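Local atomic coordinates of AvrRxo1-ORF2 (Xanthomonas oryzae pv. oryzicola, PDB entry 4Z8U), a protein that binds AvrRxo1-ORF1 as its partner and probably acts as the antitoxin or chaperone of that toxin-like effector. Residues B[41-46]-B[69-74]; B[49-54]-B[86-91]. All blocks are in the same frame, centred on the assembly; numbering follows the deposited sequence.

Contact 1: residues B[41-46]-B[69-74]; sequences ERFDLE and IYERMY
F43 and E71 mark the closest approach of the two backbones, with CA atoms 6.2 Å apart, where the turn before helix 45-49 passes helix 64-77. The F43 side chain packs between the two backbones. Its CG lies anti to the backbone N (chi1 -176°), which carries the ring onto the helix. One ring face receives E71 CA, 3.5 Å from the ring centroid and close to the normal, a CH-pi contact. E71 CB packs 3.3 Å from F43 CD2. The E71 carboxylate stands almost perpendicular to the ring plane. F43 CZ meets Y70 CB at 3.7 Å, and L45 CD1 reaches the same CB more loosely. Y74 reaches the CD1 side of F43, and the two side chains slide past each other in opposite directions. The two ring planes are 43° apart, and F43 CD1 lies 3.6 Å from Y74 CD2. Y74 OH donates a 2.6 Å hydrogen bond to E41 O and sits 25° out of that carbonyl's plane. Beyond the two segments, E41 OE1 accepts from L84 N and Y75 OH bonds F43 N. The chemistry is thus mostly apolar, with one directional phenol-to-carbonyl bond that ties the loop backbone to the buried Y74 ring.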
ATOM      1  N   GLU B  41      -0.836  -4.326  27.407  1.00 39.57           N
ATOM      2  CA  GLU B  41      -0.041  -5.267  28.204  1.00 35.27           C
ATOM      3  C   GLU B  41       1.251  -5.713  27.547  1.00 41.74           C
ATOM      4  O   GLU B  41       1.249  -6.167  26.373  1.00 43.15           O
ATOM      5  CB  GLU B  41      -0.891  -6.474  28.639  1.00 41.72           C
ATOM      6  CG  GLU B  41      -0.114  -7.476  29.438  1.00 43.70           C
ATOM      7  CD  GLU B  41      -0.930  -8.654  29.913  1.00 47.04           C
ATOM      8  OE1 GLU B  41      -2.179  -8.712  29.645  1.00 48.31           O
ATOM      9  OE2 GLU B  41      -0.291  -9.501  30.599  1.00 48.55           O
ATOM     10  N   ARG B  42       2.372  -5.600  28.259  1.00 33.84           N
ATOM     11  CA  ARG B  42       3.681  -5.981  27.740  1.00 40.02           C
ATOM     12  C   ARG B  42       3.671  -7.476  27.370  1.00 40.81           C
ATOM     13  O   ARG B  42       3.189  -8.302  28.177  1.00 38.87           O
ATOM     14  CB  ARG B  42       4.889  -5.705  28.691  1.00 43.19           C
ATOM     15  CG  ARG B  42       6.253  -5.823  28.011  1.00 46.59           C
ATOM     16  CD  ARG B  42       7.500  -5.791  28.928  1.00 57.91           C
ATOM     17  NE  ARG B  42       7.482  -6.949  29.858  1.00 74.52           N
ATOM     18  CZ  ARG B  42       8.249  -8.052  29.791  1.00 72.28           C
ATOM     19  NH1 ARG B  42       9.201  -8.159  28.863  1.00 72.67           N
ATOM     20  NH2 ARG B  42       8.083  -9.044  30.688  1.00 57.11           N
ATOM     21  N   PHE B  43       4.278  -7.805  26.219  1.00 37.43           N
ATOM     22  CA  PHE B  43       4.272  -9.192  25.778  1.00 38.56           C
ATOM     23  C   PHE B  43       5.154 -10.021  26.713  1.00 43.78           C
ATOM     24  O   PHE B  43       6.365  -9.709  26.888  1.00 42.89           O
ATOM     25  CB  PHE B  43       4.832  -9.329  24.382  1.00 37.48           C
ATOM     26  CG  PHE B  43       4.750 -10.757  23.861  1.00 39.55           C
ATOM     27  CD1 PHE B  43       3.521 -11.336  23.593  1.00 34.45           C
ATOM     28  CD2 PHE B  43       5.939 -11.516  23.743  1.00 42.10           C
ATOM     29  CE1 PHE B  43       3.470 -12.670  23.135  1.00 35.39           C
ATOM     30  CE2 PHE B  43       5.884 -12.840  23.309  1.00 39.84           C
ATOM     31  CZ  PHE B  43       4.658 -13.382  22.998  1.00 36.78           C
ATOM     32  N   ASP B  44       4.565 -11.113  27.214  1.00 43.00           N
ATOM     33  CA  ASP B  44       5.330 -12.072  28.035  1.00 46.95           C
ATOM     34  C   ASP B  44       5.038 -13.523  27.643  1.00 37.02           C
ATOM     35  O   ASP B  44       3.959 -14.034  27.933  1.00 42.68           O
ATOM     36  CB  ASP B  44       5.050 -11.850  29.529  1.00 50.01           C
ATOM     37  CG  ASP B  44       5.767 -12.862  30.377  1.00 59.40           C
ATOM     38  OD1 ASP B  44       7.024 -12.797  30.450  1.00 66.53           O
ATOM     39  OD2 ASP B  44       5.076 -13.761  30.857  1.00 52.18           O
ATOM     40  N   LEU B  45       5.985 -14.131  26.971  1.00 38.28           N
ATOM     41  CA  LEU B  45       5.683 -15.466  26.446  1.00 43.92           C
ATOM     42  C   LEU B  45       5.275 -16.495  27.547  1.00 44.91           C
ATOM     43  O   LEU B  45       4.246 -17.214  27.405  1.00 48.54           O
ATOM     44  CB  LEU B  45       6.829 -15.936  25.566  1.00 40.31           C
ATOM     45  CG  LEU B  45       6.589 -17.283  24.884  1.00 46.96           C
ATOM     46  CD1 LEU B  45       5.543 -17.076  23.761  1.00 41.38           C
ATOM     47  CD2 LEU B  45       7.923 -17.813  24.348  1.00 41.85           C
ATOM     48  N   GLU B  46       6.022 -16.537  28.665  1.00 51.30           N
ATOM     49  CA  GLU B  46       5.708 -17.497  29.729  1.00 50.50           C
ATOM     50  C   GLU B  46       4.269 -17.368  30.200  1.00 48.75           C
ATOM     51  O   GLU B  46       3.550 -18.379  30.333  1.00 56.10           O
ATOM     52  CB  GLU B  46       6.653 -17.343  30.939  1.00 62.60           C
ATOM     53  CG  GLU B  46       7.799 -18.355  31.022  1.00 71.54           C
ATOM     54  CD  GLU B  46       9.013 -18.018  30.135  1.00 82.43           C
ATOM     55  OE1 GLU B  46       8.836 -17.754  28.917  1.00 76.18           O
ATOM     56  OE2 GLU B  46      10.168 -18.031  30.652  1.00 75.47           O
ATOM     57  N   ILE B  69       8.020 -15.223  16.880  1.00 38.32           N
ATOM     58  CA  ILE B  69       6.796 -15.349  16.061  1.00 39.04           C
ATOM     59  C   ILE B  69       5.635 -14.648  16.851  1.00 34.18           C
ATOM     60  O   ILE B  69       4.900 -13.812  16.271  1.00 29.28           O
ATOM     61  CB  ILE B  69       6.462 -16.860  15.764  1.00 40.50           C
ATOM     62  CG1 ILE B  69       7.345 -17.457  14.648  1.00 35.84           C
ATOM     63  CG2 ILE B  69       5.007 -17.028  15.451  1.00 29.22           C
ATOM     64  CD1 ILE B  69       7.448 -18.976  14.718  1.00 39.79           C
ATOM     65  N   TYR B  70       5.466 -14.958  18.129  1.00 28.88           N
ATOM     66  CA  TYR B  70       4.244 -14.565  18.827  1.00 28.86           C
ATOM     67  C   TYR B  70       4.299 -13.082  19.261  1.00 28.13           C
ATOM     68  O   TYR B  70       3.280 -12.425  19.383  1.00 26.05           O
ATOM     69  CB  TYR B  70       3.836 -15.492  20.009  1.00 33.66           C
ATOM     70  CG  TYR B  70       3.398 -16.877  19.486  1.00 37.26           C
ATOM     71  CD1 TYR B  70       2.174 -17.021  18.814  1.00 38.52           C
ATOM     72  CD2 TYR B  70       4.263 -17.951  19.551  1.00 42.86           C
ATOM     73  CE1 TYR B  70       1.798 -18.241  18.254  1.00 42.42           C
ATOM     74  CE2 TYR B  70       3.919 -19.178  19.043  1.00 42.05           C
ATOM     75  CZ  TYR B  70       2.685 -19.306  18.378  1.00 48.70           C
ATOM     76  OH  TYR B  70       2.371 -20.521  17.851  1.00 55.85           O
ATOM     77  N   GLU B  71       5.508 -12.627  19.591  1.00 28.81           N
ATOM     78  CA  GLU B  71       5.570 -11.249  20.125  1.00 32.40           C
ATOM     79  C   GLU B  71       5.286 -10.329  18.952  1.00 28.91           C
ATOM     80  O   GLU B  71       4.609  -9.326  19.078  1.00 28.94           O
ATOM     81  CB  GLU B  71       6.971 -10.954  20.676  1.00 33.73           C
ATOM     82  CG  GLU B  71       7.166  -9.483  20.972  1.00 39.94           C
ATOM     83  CD  GLU B  71       8.579  -9.257  21.428  1.00 57.44           C
ATOM     84  OE1 GLU B  71       8.826  -9.617  22.589  1.00 58.03           O
ATOM     85  OE2 GLU B  71       9.407  -8.798  20.633  1.00 57.65           O
ATOM     86  N   ARG B  72       5.839 -10.656  17.809  1.00 30.84           N
ATOM     87  CA  ARG B  72       5.583  -9.903  16.611  1.00 28.27           C
ATOM     88  C   ARG B  72       4.105  -9.950  16.214  1.00 26.58           C
ATOM     89  O   ARG B  72       3.548  -8.967  15.932  1.00 25.49           O
ATOM     90  CB  ARG B  72       6.458 -10.404  15.482  1.00 31.62           C
ATOM     91  CG  ARG B  72       6.361  -9.629  14.273  1.00 35.73           C
ATOM     92  CD  ARG B  72       7.290 -10.090  13.235  1.00 36.84           C
ATOM     93  NE  ARG B  72       8.514  -9.386  13.413  1.00 51.44           N
ATOM     94  CZ  ARG B  72       8.727  -8.161  12.966  1.00 37.43           C
ATOM     95  NH1 ARG B  72       9.867  -7.636  13.231  1.00 36.19           N
ATOM     96  NH2 ARG B  72       7.829  -7.500  12.234  1.00 40.28           N
HETATM   97  N   MSE B  73       3.504 -11.115  16.208  1.00 23.80           N
HETATM   98  CA  MSE B  73       2.053 -11.257  15.912  1.00 23.22           C
HETATM   99  C   MSE B  73       1.277 -10.372  16.885  1.00 26.40           C
HETATM  100  O   MSE B  73       0.335  -9.673  16.529  1.00 20.97           O
HETATM  101  CB  MSE B  73       1.639 -12.753  15.961  1.00 22.69           C
HETATM  102  CG  MSE B  73       0.166 -12.835  15.677  1.00 24.70           C
HETATM  103 SE   MSE B  73      -0.271 -14.767  15.953  1.00 32.25          SE
HETATM  104  CE  MSE B  73       0.796 -15.406  14.494  1.00 26.61           C
ATOM    105  N   TYR B  74       1.636 -10.453  18.193  1.00 24.25           N
ATOM    106  CA  TYR B  74       0.893  -9.724  19.220  1.00 25.55           C
ATOM    107  C   TYR B  74       0.895  -8.211  18.951  1.00 23.14           C
ATOM    108  O   TYR B  74      -0.135  -7.557  18.972  1.00 25.65           O
ATOM    109  CB  TYR B  74       1.609 -10.020  20.574  1.00 25.26           C
ATOM    110  CG  TYR B  74       0.983  -9.315  21.823  1.00 26.22           C
ATOM    111  CD1 TYR B  74      -0.306  -9.583  22.216  1.00 27.62           C
ATOM    112  CD2 TYR B  74       1.729  -8.407  22.536  1.00 29.51           C
ATOM    113  CE1 TYR B  74      -0.874  -9.007  23.365  1.00 32.09           C
ATOM    114  CE2 TYR B  74       1.209  -7.815  23.722  1.00 28.65           C
ATOM    115  CZ  TYR B  74      -0.093  -8.097  24.097  1.00 33.68           C
ATOM    116  OH  TYR B  74      -0.673  -7.530  25.216  1.00 36.82           O
TER

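Contact 2: residues B[49-54]-B[86-91]; sequences EKICDT and EFAHIV
I51, C52 and D53 meet A88 and V91 in this all-helical fold, where the loop after the short helix 45-49 packs on helix 84-94. C52 and A88 have the nearest CA atoms, 5.7 Å apart. A88 and V91 are one helical turn apart, so both face the loop.

The closest packing is at A88. I51 CG1 and I51 CD1 each lie 3.5 Å from A88 CB and close over the small methyl group. The I51 chi1 of 67° puts CG1 between the backbone N and the carbonyl carbon, which lays CG1 and CD1 over that methyl. C52 CB lies beside A88 O. L48 of helix 45-49 also touches A88, which is buried.

C52 SG makes a looser fit. It lies 4.2 Å from A88 CB and 4.0 Å from V91 CB, so it touches both helix residues without pressing on either. V91 CG1 is 3.9 Å from D53 O, and the methyl of T54 stands further off. The other methyl, V91 CG2, covers a face of the F87 ring, offset toward its rim. Y70 of helix 64-77 also packs on V91.

The solvent side is different. I51 is exposed although it packs tightly. At D53 the CB is directed away from helix 84-94. Its OD1 accepts from S55 N, and its OD2 makes a weak hydrogen bond to W23 of the AvrRxo1-ORF1 chain. D53 is thus the residue of this contact that reaches the partner chain.

Within the loop, T54 OG1 donates to E49 OE2 at 2.6 Å, meeting it 38° out of the carboxylate plane, while R66 NE forms a salt bridge to the same oxygen.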
ATOM      1  N   GLU B  49       1.854 -18.754  27.513  1.00 46.67           N
ATOM      2  CA  GLU B  49       1.920 -20.238  27.575  1.00 54.43           C
ATOM      3  C   GLU B  49       1.143 -20.953  28.696  1.00 53.23           C
ATOM      4  O   GLU B  49       0.771 -22.137  28.569  1.00 50.43           O
ATOM      5  CB  GLU B  49       3.355 -20.693  27.480  1.00 48.97           C
ATOM      6  CG  GLU B  49       3.858 -20.164  26.163  1.00 52.31           C
ATOM      7  CD  GLU B  49       5.216 -20.640  25.783  1.00 49.22           C
ATOM      8  OE1 GLU B  49       5.980 -21.040  26.677  1.00 53.75           O
ATOM      9  OE2 GLU B  49       5.503 -20.589  24.563  1.00 49.73           O
ATOM     10  N   LYS B  50       0.813 -20.218  29.745  1.00 50.25           N
ATOM     11  CA  LYS B  50       0.082 -20.802  30.836  1.00 49.54           C
ATOM     12  C   LYS B  50      -1.351 -20.942  30.407  1.00 59.51           C
ATOM     13  O   LYS B  50      -2.124 -21.689  31.029  1.00 62.41           O
ATOM     14  CB  LYS B  50       0.154 -19.937  32.094  1.00 50.97           C
ATOM     15  CG  LYS B  50       1.488 -19.953  32.799  1.00 56.36           C
ATOM     16  CD  LYS B  50       1.291 -19.375  34.211  1.00 57.81           C
ATOM     17  CE  LYS B  50       2.603 -19.007  34.877  1.00 58.75           C
ATOM     18  NZ  LYS B  50       3.326 -18.083  33.948  1.00 58.18           N
ATOM     19  N   ILE B  51      -1.735 -20.247  29.339  1.00 49.61           N
ATOM     20  CA  ILE B  51      -3.149 -20.219  29.045  1.00 48.47           C
ATOM     21  C   ILE B  51      -3.495 -20.627  27.616  1.00 48.26           C
ATOM     22  O   ILE B  51      -4.648 -20.506  27.219  1.00 50.99           O
ATOM     23  CB  ILE B  51      -3.822 -18.863  29.390  1.00 52.77           C
ATOM     24  CG1 ILE B  51      -3.323 -17.757  28.511  1.00 49.69           C
ATOM     25  CG2 ILE B  51      -3.615 -18.473  30.851  1.00 53.76           C
ATOM     26  CD1 ILE B  51      -3.921 -16.413  28.875  1.00 48.51           C
ATOM     27  N   CYS B  52      -2.501 -21.082  26.864  1.00 45.40           N
ATOM     28  CA  CYS B  52      -2.707 -21.611  25.491  1.00 47.48           C
ATOM     29  C   CYS B  52      -1.408 -22.285  25.125  1.00 48.99           C
ATOM     30  O   CYS B  52      -0.362 -22.007  25.716  1.00 52.87           O
ATOM     31  CB  CYS B  52      -3.000 -20.464  24.477  1.00 47.78           C
ATOM     32  SG  CYS B  52      -1.605 -19.343  24.096  1.00 46.76           S
ATOM     33  N   ASP B  53      -1.488 -23.110  24.088  1.00 51.91           N
ATOM     34  CA  ASP B  53      -0.384 -23.913  23.626  1.00 56.27           C
ATOM     35  C   ASP B  53       0.205 -23.258  22.372  1.00 56.29           C
ATOM     36  O   ASP B  53      -0.504 -23.058  21.382  1.00 50.39           O
ATOM     37  CB  ASP B  53      -0.945 -25.327  23.343  1.00 56.03           C
ATOM     38  CG  ASP B  53      -0.049 -26.178  22.460  1.00 55.41           C
ATOM     39  OD1 ASP B  53       1.195 -26.024  22.486  1.00 52.37           O
ATOM     40  OD2 ASP B  53      -0.641 -27.055  21.771  1.00 58.05           O
ATOM     41  N   THR B  54       1.483 -22.925  22.416  1.00 48.33           N
ATOM     42  CA  THR B  54       2.126 -22.196  21.311  1.00 53.48           C
ATOM     43  C   THR B  54       3.111 -23.094  20.571  1.00 55.29           C
ATOM     44  O   THR B  54       3.965 -22.627  19.795  1.00 54.66           O
ATOM     45  CB  THR B  54       2.955 -20.993  21.823  1.00 51.63           C
ATOM     46  OG1 THR B  54       3.967 -21.473  22.719  1.00 51.34           O
ATOM     47  CG2 THR B  54       2.068 -19.855  22.487  1.00 47.43           C
ATOM     48  N   GLU B  86      -6.492 -11.897  25.962  1.00 43.42           N
ATOM     49  CA  GLU B  86      -7.227 -11.794  24.744  1.00 39.76           C
ATOM     50  C   GLU B  86      -6.454 -12.528  23.647  1.00 36.40           C
ATOM     51  O   GLU B  86      -7.033 -13.183  22.832  1.00 40.03           O
ATOM     52  CB  GLU B  86      -7.371 -10.330  24.373  1.00 20.00           C
ATOM     53  CG  GLU B  86      -8.614  -9.612  24.873  1.00 20.00           C
ATOM     54  CD  GLU B  86      -8.474  -8.066  24.907  1.00 20.00           C
ATOM     55  OE1 GLU B  86      -7.618  -7.515  24.238  1.00 20.00           O
ATOM     56  OE2 GLU B  86      -9.246  -7.410  25.614  1.00 20.00           O
ATOM     57  N   PHE B  87      -5.143 -12.396  23.659  1.00 34.02           N
ATOM     58  CA  PHE B  87      -4.294 -12.889  22.599  1.00 31.74           C
ATOM     59  C   PHE B  87      -4.301 -14.383  22.600  1.00 36.13           C
ATOM     60  O   PHE B  87      -4.333 -14.998  21.586  1.00 33.51           O
ATOM     61  CB  PHE B  87      -2.864 -12.354  22.728  1.00 31.73           C
ATOM     62  CG  PHE B  87      -1.977 -12.720  21.600  1.00 28.15           C
ATOM     63  CD1 PHE B  87      -2.268 -12.363  20.325  1.00 32.06           C
ATOM     64  CD2 PHE B  87      -0.856 -13.418  21.814  1.00 27.99           C
ATOM     65  CE1 PHE B  87      -1.442 -12.712  19.336  1.00 24.97           C
ATOM     66  CE2 PHE B  87      -0.069 -13.760  20.826  1.00 31.66           C
ATOM     67  CZ  PHE B  87      -0.359 -13.401  19.589  1.00 27.76           C
ATOM     68  N   ALA B  88      -4.297 -14.943  23.796  1.00 34.02           N
ATOM     69  CA  ALA B  88      -4.436 -16.367  23.978  1.00 34.18           C
ATOM     70  C   ALA B  88      -5.596 -16.969  23.233  1.00 31.74           C
ATOM     71  O   ALA B  88      -5.477 -18.019  22.687  1.00 35.53           O
ATOM     72  CB  ALA B  88      -4.589 -16.663  25.413  1.00 36.66           C
ATOM     73  N   HIS B  89      -6.730 -16.320  23.236  1.00 32.57           N
ATOM     74  CA  HIS B  89      -7.844 -16.868  22.536  1.00 34.35           C
ATOM     75  C   HIS B  89      -7.612 -16.866  21.056  1.00 34.99           C
ATOM     76  O   HIS B  89      -8.136 -17.689  20.363  1.00 31.33           O
ATOM     77  CB  HIS B  89      -9.092 -16.091  22.840  1.00 20.00           C
ATOM     78  CG  HIS B  89      -9.503 -16.185  24.267  1.00 20.00           C
ATOM     79  ND1 HIS B  89      -8.809 -16.942  25.176  1.00 20.00           N
ATOM     80  CD2 HIS B  89     -10.507 -15.597  24.950  1.00 20.00           C
ATOM     81  CE1 HIS B  89      -9.378 -16.835  26.357  1.00 20.00           C
ATOM     82  NE2 HIS B  89     -10.412 -16.027  26.246  1.00 20.00           N
ATOM     83  N   ILE B  90      -6.820 -15.912  20.600  1.00 31.48           N
ATOM     84  CA  ILE B  90      -6.477 -15.820  19.207  1.00 29.88           C
ATOM     85  C   ILE B  90      -5.543 -16.947  18.838  1.00 31.39           C
ATOM     86  O   ILE B  90      -5.749 -17.587  17.859  1.00 29.75           O
ATOM     87  CB  ILE B  90      -5.887 -14.491  18.862  1.00 20.00           C
ATOM     88  CG1 ILE B  90      -6.952 -13.440  18.906  1.00 20.00           C
ATOM     89  CG2 ILE B  90      -5.333 -14.522  17.495  1.00 20.00           C
ATOM     90  CD1 ILE B  90      -6.440 -12.124  19.141  1.00 20.00           C
ATOM     91  N   VAL B  91      -4.552 -17.207  19.666  1.00 27.68           N
ATOM     92  CA  VAL B  91      -3.588 -18.265  19.351  1.00 28.33           C
ATOM     93  C   VAL B  91      -4.311 -19.614  19.325  1.00 33.68           C
ATOM     94  O   VAL B  91      -4.032 -20.432  18.436  1.00 33.34           O
ATOM     95  CB  VAL B  91      -2.414 -18.277  20.336  1.00 32.95           C
ATOM     96  CG1 VAL B  91      -1.542 -19.506  20.073  1.00 37.19           C
ATOM     97  CG2 VAL B  91      -1.624 -17.002  20.221  1.00 32.00           C
TER

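From the N terminus, the long helix 6-38 comes before both contacts. The chain then enters 41-46, passes through helix 45-49 and reaches 49-54. Contact 1 closes a loop when helix 64-77 returns to 41-46. Contact 2 closes a longer loop when helix 84-94 returns to 49-54. Their segments alternate along the chain, so the two loops cross. The centres lie about 10 Å apart. Y70 OH probably bonds T54 O, and the Y74 and F87 rings meet edge-to-face, which joins the contacts directly. Together they tie helices 45-49, 64-77 and 84-94 into one C-terminal helical bundle. I69 and M73 of segment 69-74, and D53 of segment 49-54, pack on the AvrRxo1-ORF1 chain.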